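PDB 3EL6: erythromycin dehydratase from Saccharopolyspora erythraea, which probably catalyses the dehydration of a beta-hydroxyacyl intermediate while the polyketide precursor of erythromycin is being assembled. Local coordinates for residues A[235-240]-A[295-300]; A[271-274]-A[278-281]; A[202-207]-A[211-216]. All coordinates share one frame; numbering follows the deposited sequence.

Interaction 1. Residues A[235-240]-A[295-300]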
loop_
_atom_site.group_PDB
_atom_site.type_symbol
_atom_site.label_atom_id
_atom_site.label_comp_id
_atom_site.label_asym_id
_atom_site.label_seq_id
_atom_site.Cartn_x
_atom_site.Cartn_y
_atom_site.Cartn_z
ATOM N N GLN A 235 19.156 11.630 24.376
ATOM C CA GLN A 235 19.923 11.368 25.616
ATOM C C GLN A 235 20.179 12.620 26.447
ATOM O O GLN A 235 20.416 12.500 27.632
ATOM C CB GLN A 235 21.240 10.653 25.341
ATOM C CG GLN A 235 21.131 9.177 24.954
ATOM C CD GLN A 235 22.523 8.656 24.606
ATOM O OE1 GLN A 235 23.482 9.014 25.288
ATOM N NE2 GLN A 235 22.652 7.896 23.495
ATOM N N THR A 236 20.102 13.799 25.838
ATOM C CA THR A 236 20.364 14.998 26.611
ATOM C C THR A 236 19.352 15.127 27.762
ATOM O O THR A 236 19.617 15.830 28.759
ATOM C CB THR A 236 20.397 16.256 25.770
ATOM O OG1 THR A 236 19.098 16.472 25.203
ATOM C CG2 THR A 236 21.440 16.135 24.595
ATOM N N LEU A 237 18.173 14.486 27.636
ATOM C CA LEU A 237 17.177 14.590 28.697
ATOM C C LEU A 237 17.676 13.963 29.991
ATOM O O LEU A 237 17.180 14.303 31.081
ATOM C CB LEU A 237 15.836 13.940 28.301
ATOM C CG LEU A 237 14.864 14.914 27.569
ATOM C CD1 LEU A 237 15.429 15.470 26.312
ATOM C CD2 LEU A 237 13.456 14.251 27.276
ATOM N N SER A 238 18.637 13.044 29.896
ATOM C CA SER A 238 19.188 12.426 31.090
ATOM C C SER A 238 20.093 13.374 31.898
ATOM O O SER A 238 20.393 13.095 33.065
ATOM C CB SER A 238 19.945 11.137 30.744
ATOM O OG SER A 238 21.231 11.429 30.179
ATOM N N LEU A 239 20.497 14.487 31.302
ATOM C CA LEU A 239 21.454 15.407 31.933
ATOM C C LEU A 239 20.793 16.528 32.746
ATOM O O LEU A 239 21.482 17.295 33.433
ATOM C CB LEU A 239 22.354 16.039 30.872
ATOM C CG LEU A 239 23.194 15.058 30.039
ATOM C CD1 LEU A 239 23.995 15.806 28.973
ATOM C CD2 LEU A 239 24.099 14.227 30.948
ATOM N N GLY A 240 19.472 16.648 32.634
ATOM C CA GLY A 240 18.752 17.768 33.238
ATOM C C GLY A 240 18.008 17.321 34.480
ATOM O O GLY A 240 18.259 16.225 35.008
ATOM N N ASP A 295 9.094 20.023 19.622
ATOM C CA ASP A 295 8.369 20.875 20.581
ATOM C C ASP A 295 8.346 20.263 21.978
ATOM O O ASP A 295 8.534 20.979 22.991
ATOM C CB ASP A 295 6.934 21.145 20.113
ATOM C CG ASP A 295 6.853 22.219 19.046
ATOM O OD1 ASP A 295 7.897 22.764 18.586
ATOM O OD2 ASP A 295 5.700 22.559 18.649
ATOM N N SER A 296 8.107 18.960 22.075
ATOM C CA SER A 296 8.330 18.234 23.325
ATOM C C SER A 296 8.582 16.770 23.099
ATOM O O SER A 296 7.907 16.131 22.268
ATOM C CB SER A 296 7.171 18.351 24.343
ATOM O OG SER A 296 5.950 18.188 23.687
ATOM N N LEU A 297 9.565 16.260 23.851
ATOM C CA LEU A 297 9.888 14.859 23.879
ATOM C C LEU A 297 9.482 14.452 25.275
ATOM O O LEU A 297 9.977 15.033 26.265
ATOM C CB LEU A 297 11.411 14.693 23.787
ATOM C CG LEU A 297 11.919 13.393 23.177
ATOM C CD1 LEU A 297 13.303 13.004 23.674
ATOM C CD2 LEU A 297 10.924 12.260 23.199
ATOM N N VAL A 298 8.614 13.461 25.384
ATOM C CA VAL A 298 8.065 13.061 26.683
ATOM C C VAL A 298 8.561 11.694 27.052
ATOM O O VAL A 298 8.571 10.763 26.218
ATOM C CB VAL A 298 6.526 12.990 26.634
ATOM C CG1 VAL A 298 5.967 12.712 28.028
ATOM C CG2 VAL A 298 5.985 14.249 26.091
ATOM N N VAL A 299 8.948 11.544 28.314
ATOM C CA VAL A 299 9.380 10.246 28.808
ATOM C C VAL A 299 8.334 9.682 29.769
ATOM O O VAL A 299 7.594 10.411 30.408
ATOM C CB VAL A 299 10.770 10.328 29.476
ATOM C CG1 VAL A 299 11.828 10.860 28.478
ATOM C CG2 VAL A 299 10.691 11.242 30.703
ATOM N N ARG A 300 8.249 8.360 29.834
ATOM C CA ARG A 300 7.245 7.705 30.656
ATOM C C ARG A 300 7.804 6.383 31.103
ATOM O O ARG A 300 8.882 6.022 30.632
ATOM C CB ARG A 300 5.983 7.490 29.832
ATOM C CG ARG A 300 5.230 6.188 30.078
ATOM C CD ARG A 300 4.563 5.769 28.770
ATOM N NE ARG A 300 3.152 5.375 28.875
ATOM C CZ ARG A 300 2.133 6.209 29.107
ATOM N NH1 ARG A 300 0.890 5.733 29.149
ATOM N NH2 ARG A 300 2.350 7.510 29.321
#
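L237 is the one residue of 235-240 that reaches across to the strand: its CD2 methyl lies 3.8 Å from CD1 of L297 and 3.9 Å from CG1 of V299. The same methyl sits 3.7 Å from the backbone O of L297, so a single branch tip packs against two side chains and the peptide between them. CG of L297 is roughly anti to its backbone N (chi1 -153°), which carries CD1 to CD2 of L237, and the two leucine side chains meet at a slant. M279 and L281 of strand 278-284 also touch L237, closing this part of the core.

Outside this patch the two segments do not touch. V298, between the two inward-facing residues, points away and packs on F252 and A278, while the exposed R300 makes a cation-pi contact with F252. On the other segment, S238 N and S238 OG both donate to Q235 O, at 2.9 Å in each case, in the helical turn that follows helix 227-235. L239, partly exposed, packs on A203. With the turn that leaves helix 227-235 packed on the strands of an antiparallel sheet, the arrangement is that of a hotdog fold, here one half of the double hotdog of a polyketide synthase dehydratase.

Interaction 2. Residues A[271-274]-A[278-281]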
loop_
_atom_site.group_PDB
_atom_site.type_symbol
_atom_site.label_atom_id
_atom_site.label_comp_id
_atom_site.label_asym_id
_atom_site.label_seq_id
_atom_site.Cartn_x
_atom_site.Cartn_y
_atom_site.Cartn_z
ATOM N N ALA A 271 18.417 21.653 25.165
ATOM C CA ALA A 271 17.215 20.997 25.677
ATOM C C ALA A 271 16.644 21.911 26.753
ATOM O O ALA A 271 17.357 22.318 27.674
ATOM C CB ALA A 271 17.524 19.661 26.256
ATOM N N THR A 272 15.363 22.246 26.626
ATOM C CA THR A 272 14.703 23.126 27.604
ATOM C C THR A 272 13.452 22.464 28.235
ATOM O O THR A 272 12.727 21.721 27.569
ATOM C CB THR A 272 14.415 24.515 26.954
ATOM O OG1 THR A 272 13.709 24.335 25.726
ATOM C CG2 THR A 272 15.688 25.162 26.515
ATOM N N PRO A 273 13.197 22.704 29.534
ATOM C CA PRO A 273 12.043 22.070 30.207
ATOM C C PRO A 273 10.723 22.383 29.457
ATOM O O PRO A 273 10.569 23.465 28.884
ATOM C CB PRO A 273 12.037 22.753 31.604
ATOM C CG PRO A 273 13.449 23.149 31.827
ATOM C CD PRO A 273 13.923 23.618 30.449
ATOM N N ALA A 274 9.831 21.411 29.390
ATOM C CA ALA A 274 8.563 21.613 28.652
ATOM C C ALA A 274 7.398 20.920 29.346
ATOM O O ALA A 274 6.610 20.208 28.733
ATOM C CB ALA A 274 8.676 21.152 27.215
ATOM N N ALA A 278 8.844 16.202 30.270
ATOM C CA ALA A 278 9.128 16.554 28.853
ATOM C C ALA A 278 10.170 17.669 28.710
ATOM O O ALA A 278 10.267 18.521 29.590
ATOM C CB ALA A 278 7.822 16.966 28.148
ATOM N N MET A 279 10.909 17.689 27.596
ATOM C CA MET A 279 11.740 18.822 27.242
ATOM C C MET A 279 11.603 19.104 25.780
ATOM O O MET A 279 11.313 18.168 25.009
ATOM C CB MET A 279 13.244 18.554 27.525
ATOM C CG MET A 279 13.552 18.213 29.013
ATOM S SD MET A 279 15.353 18.206 29.386
ATOM C CE MET A 279 15.693 19.991 29.432
ATOM N N ALA A 280 11.841 20.360 25.395
ATOM C CA ALA A 280 11.855 20.803 23.998
ATOM C C ALA A 280 13.283 20.710 23.520
ATOM O O ALA A 280 14.197 20.878 24.304
ATOM C CB ALA A 280 11.413 22.220 23.890
ATOM N N LEU A 281 13.488 20.448 22.247
ATOM C CA LEU A 281 14.852 20.319 21.767
ATOM C C LEU A 281 15.084 21.227 20.601
ATOM O O LEU A 281 14.260 21.341 19.685
ATOM C CB LEU A 281 15.121 18.857 21.342
ATOM C CG LEU A 281 15.121 17.790 22.417
ATOM C CD1 LEU A 281 15.096 16.358 21.861
ATOM C CD2 LEU A 281 16.422 17.950 23.283
HETATM O O HOH W 1 15.389 24.028 23.469
#
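The end of the beta hairpin made by strands 266-273 and 278-284 is held here, with T272 and A280 as an antiparallel hydrogen-bonded pair. T272 N donates to A280 O at 2.9 Å, and A280 N returns the bond to T272 O at 2.7 Å, lying in the carbonyl plane. Nearer the turn, A274 N donates to A278 O at 2.9 Å, but from above the carbonyl plane, 44° out of it. Between these bonds P273 faces M279 as a non-hydrogen-bonded pair, a position where proline's lack of an N-H costs the hairpin no bond between its two strands.

A271 pairs with L281 on the buried face. Its CB has CD2 of L281 at 3.6 Å and CE of M279 at 3.7 Å, so the small methyl is held by two longer side chains. M279 gets there by folding back: its chain bends at chi3 (76°), which carries CE to 3.4 Å from A271 O and leaves it near the proline ring as well. L237 and T236, in the loop after helix 227-235, cover this side.

The face bearing T272 and A280 is partly open. There OG1 of T272 lies beside CB of A280, and a water 2.8 Å from T272 OG1 also donates a weak bond to A280 O. That carbonyl oxygen thus takes the T272 N-H and the weak water bond, besides a CA-H contact from A271. The hairpin therefore has two chemically distinct faces: methyls and a thioether pack on the side of L237 and T236, while the T272 hydroxyl and one water lie on the partly exposed side.

Interaction 3. Residues A[202-207]-A[211-216]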
loop_
_atom_site.group_PDB
_atom_site.type_symbol
_atom_site.label_atom_id
_atom_site.label_comp_id
_atom_site.label_asym_id
_atom_site.label_seq_id
_atom_site.Cartn_x
_atom_site.Cartn_y
_atom_site.Cartn_z
ATOM N N ALA A 202 30.144 16.499 24.808
ATOM C CA ALA A 202 30.361 17.573 25.820
ATOM C C ALA A 202 29.003 18.098 26.264
ATOM O O ALA A 202 28.036 17.997 25.489
ATOM C CB ALA A 202 31.177 18.716 25.177
ATOM N N ALA A 203 28.874 18.578 27.506
ATOM C CA ALA A 203 27.586 19.102 27.920
ATOM C C ALA A 203 27.789 20.197 28.981
ATOM O O ALA A 203 28.813 20.209 29.708
ATOM C CB ALA A 203 26.722 17.999 28.519
ATOM N N TRP A 204 26.795 21.071 29.071
ATOM C CA TRP A 204 26.819 22.226 30.005
ATOM C C TRP A 204 25.387 22.462 30.454
ATOM O O TRP A 204 24.453 22.054 29.748
ATOM C CB TRP A 204 27.283 23.486 29.308
ATOM C CG TRP A 204 28.691 23.459 28.757
ATOM C CD1 TRP A 204 29.854 23.852 29.388
ATOM C CD2 TRP A 204 29.071 23.070 27.416
ATOM N NE1 TRP A 204 30.921 23.704 28.523
ATOM C CE2 TRP A 204 30.475 23.235 27.311
ATOM C CE3 TRP A 204 28.354 22.579 26.304
ATOM C CZ2 TRP A 204 31.179 22.944 26.140
ATOM C CZ3 TRP A 204 29.064 22.281 25.127
ATOM C CH2 TRP A 204 30.460 22.474 25.062
ATOM N N ARG A 205 25.195 23.157 31.577
ATOM C CA ARG A 205 23.867 23.375 32.110
ATOM C C ARG A 205 23.774 24.804 32.550
ATOM O O ARG A 205 24.770 25.383 32.980
ATOM C CB ARG A 205 23.661 22.464 33.303
ATOM C CG ARG A 205 22.294 22.538 33.916
ATOM C CD ARG A 205 21.922 21.207 34.562
ATOM N NE ARG A 205 20.666 21.328 35.298
ATOM C CZ ARG A 205 20.187 20.388 36.106
ATOM N NH1 ARG A 205 20.862 19.256 36.260
ATOM N NH2 ARG A 205 19.038 20.581 36.756
ATOM N N LYS A 206 22.600 25.386 32.391
ATOM C CA LYS A 206 22.294 26.717 32.900
ATOM C C LYS A 206 20.833 26.670 33.375
ATOM O O LYS A 206 19.945 26.376 32.579
ATOM C CB LYS A 206 22.448 27.752 31.809
ATOM C CG LYS A 206 22.284 29.168 32.363
ATOM C CD LYS A 206 21.804 30.121 31.308
ATOM C CE LYS A 206 22.850 30.335 30.244
ATOM N NZ LYS A 206 22.283 31.244 29.200
ATOM N N ASP A 207 20.578 26.894 34.666
ATOM C CA ASP A 207 19.221 26.699 35.185
ATOM C C ASP A 207 18.849 25.235 34.933
ATOM O O ASP A 207 19.589 24.292 35.297
ATOM C CB ASP A 207 18.229 27.594 34.420
ATOM C CG ASP A 207 18.750 29.033 34.224
ATOM O OD1 ASP A 207 19.100 29.682 35.253
ATOM O OD2 ASP A 207 18.804 29.520 33.050
ATOM N N TYR A 211 22.922 22.029 27.365
ATOM C CA TYR A 211 23.492 22.313 26.071
ATOM C C TYR A 211 24.412 21.105 25.816
ATOM O O TYR A 211 25.107 20.685 26.762
ATOM C CB TYR A 211 24.342 23.581 26.143
ATOM C CG TYR A 211 23.491 24.749 26.570
ATOM C CD1 TYR A 211 22.946 25.604 25.630
ATOM C CD2 TYR A 211 23.139 24.893 27.902
ATOM C CE1 TYR A 211 22.087 26.657 26.033
ATOM C CE2 TYR A 211 22.275 25.931 28.314
ATOM C CZ TYR A 211 21.776 26.787 27.385
ATOM O OH TYR A 211 20.926 27.788 27.821
ATOM N N ALA A 212 24.451 20.546 24.607
ATOM C CA ALA A 212 25.358 19.362 24.456
ATOM C C ALA A 212 25.916 19.371 23.044
ATOM O O ALA A 212 25.280 19.874 22.141
ATOM C CB ALA A 212 24.606 18.047 24.743
ATOM N N GLU A 213 27.124 18.819 22.842
ATOM C CA GLU A 213 27.652 18.558 21.520
ATOM C C GLU A 213 27.455 17.053 21.355
ATOM O O GLU A 213 27.840 16.282 22.233
ATOM C CB GLU A 213 29.152 18.876 21.494
ATOM C CG GLU A 213 29.396 20.414 21.432
ATOM C CD GLU A 213 30.857 20.791 21.537
ATOM O OE1 GLU A 213 31.738 19.877 21.665
ATOM O OE2 GLU A 213 31.110 22.021 21.507
ATOM N N VAL A 214 26.889 16.646 20.215
ATOM C CA VAL A 214 26.514 15.250 20.022
ATOM C C VAL A 214 26.987 14.904 18.608
ATOM O O VAL A 214 26.737 15.645 17.688
ATOM C CB VAL A 214 25.008 15.092 20.140
ATOM C CG1 VAL A 214 24.681 13.669 19.837
ATOM C CG2 VAL A 214 24.514 15.457 21.558
ATOM N N SER A 215 27.685 13.781 18.412
ATOM C CA SER A 215 28.188 13.448 17.073
ATOM C C SER A 215 28.482 11.940 17.017
ATOM O O SER A 215 28.697 11.303 18.048
ATOM C CB SER A 215 29.469 14.208 16.669
ATOM O OG SER A 215 30.520 13.919 17.616
ATOM N N ILE A 216 28.401 11.401 15.803
ATOM C CA ILE A 216 28.696 10.023 15.539
ATOM C C ILE A 216 29.617 10.021 14.331
ATOM O O ILE A 216 29.820 11.029 13.666
ATOM C CB ILE A 216 27.400 9.208 15.217
ATOM C CG1 ILE A 216 26.680 9.804 13.998
ATOM C CG2 ILE A 216 26.496 9.159 16.461
ATOM C CD1 ILE A 216 25.584 8.842 13.460
#
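At the edge of the W204 indole, in the plane of the ring, lies the carboxylate of E213, with OE2 3.6 Å from CH2 of W204; both residues stand on one face of the beta hairpin formed by strands 200-206 and 209-215, in the second hotdog of the dehydratase. The carboxylate plane is turned 75° against the ring. The Y211 ring, on the same face, likewise has an oxygen at its edge: the backbone O of W204 lies in the ring plane, 3.6 Å from CD2 of Y211. CB of K206 approaches the same ring obliquely, 3.9 Å from CE2. W204 and Y211 themselves cross at about a right angle, and their touch is CE3 of W204 against CB of Y211, not stacked rings.

W204 and Y211 are a hydrogen-bonded antiparallel pair, W204 N giving to Y211 O and Y211 N to W204 O, the latter at 2.8 Å. Further along, E213 N donates to A202 O at 2.9 Å, whereas the return bond from A202 N to E213 O is weak at 3.5 Å. On the reverse face A203 and A212 are close, two small residues under the helix side of the sheet.

The E213 chain is extended beyond CG (chi2 174°), which brings the carboxylate up to the edge of the indole at CH2. There OE2 accepts a hydrogen bond from NE1 of W169, whose ring also meets W204; one tryptophan thus bonds the acid and packs on the neighbouring ring. Beyond the strand pairing, R205 reaches forward along its own segment: NE donates to D207 O at 3.2 Å, in the guanidinium plane, while NH2 makes a salt bridge with D208 OD1.

In the fold
Interactions 1 and 2 are neighbours, their centres 6 Å apart, and lie on adjacent strands, 290-299 and 278-284: L297 N reaches M279 O at 2.8 Å, a probable hydrogen bond that joins the hairpin to the next strand. Interaction 3 lies 13 Å from each by centres. It touches interaction 1, where CD1 of L239 meets CB of A203 at 3.5 Å and CG2 of T236 meets CB of A212 at 3.7 Å, but comes only to about 5 Å from interaction 2. The 235-240 turn thus packs on both hairpins. In dehydratases of this family the second hotdog's helix, here probably 227-235, contributes to the active site, and 235-240 is its exit.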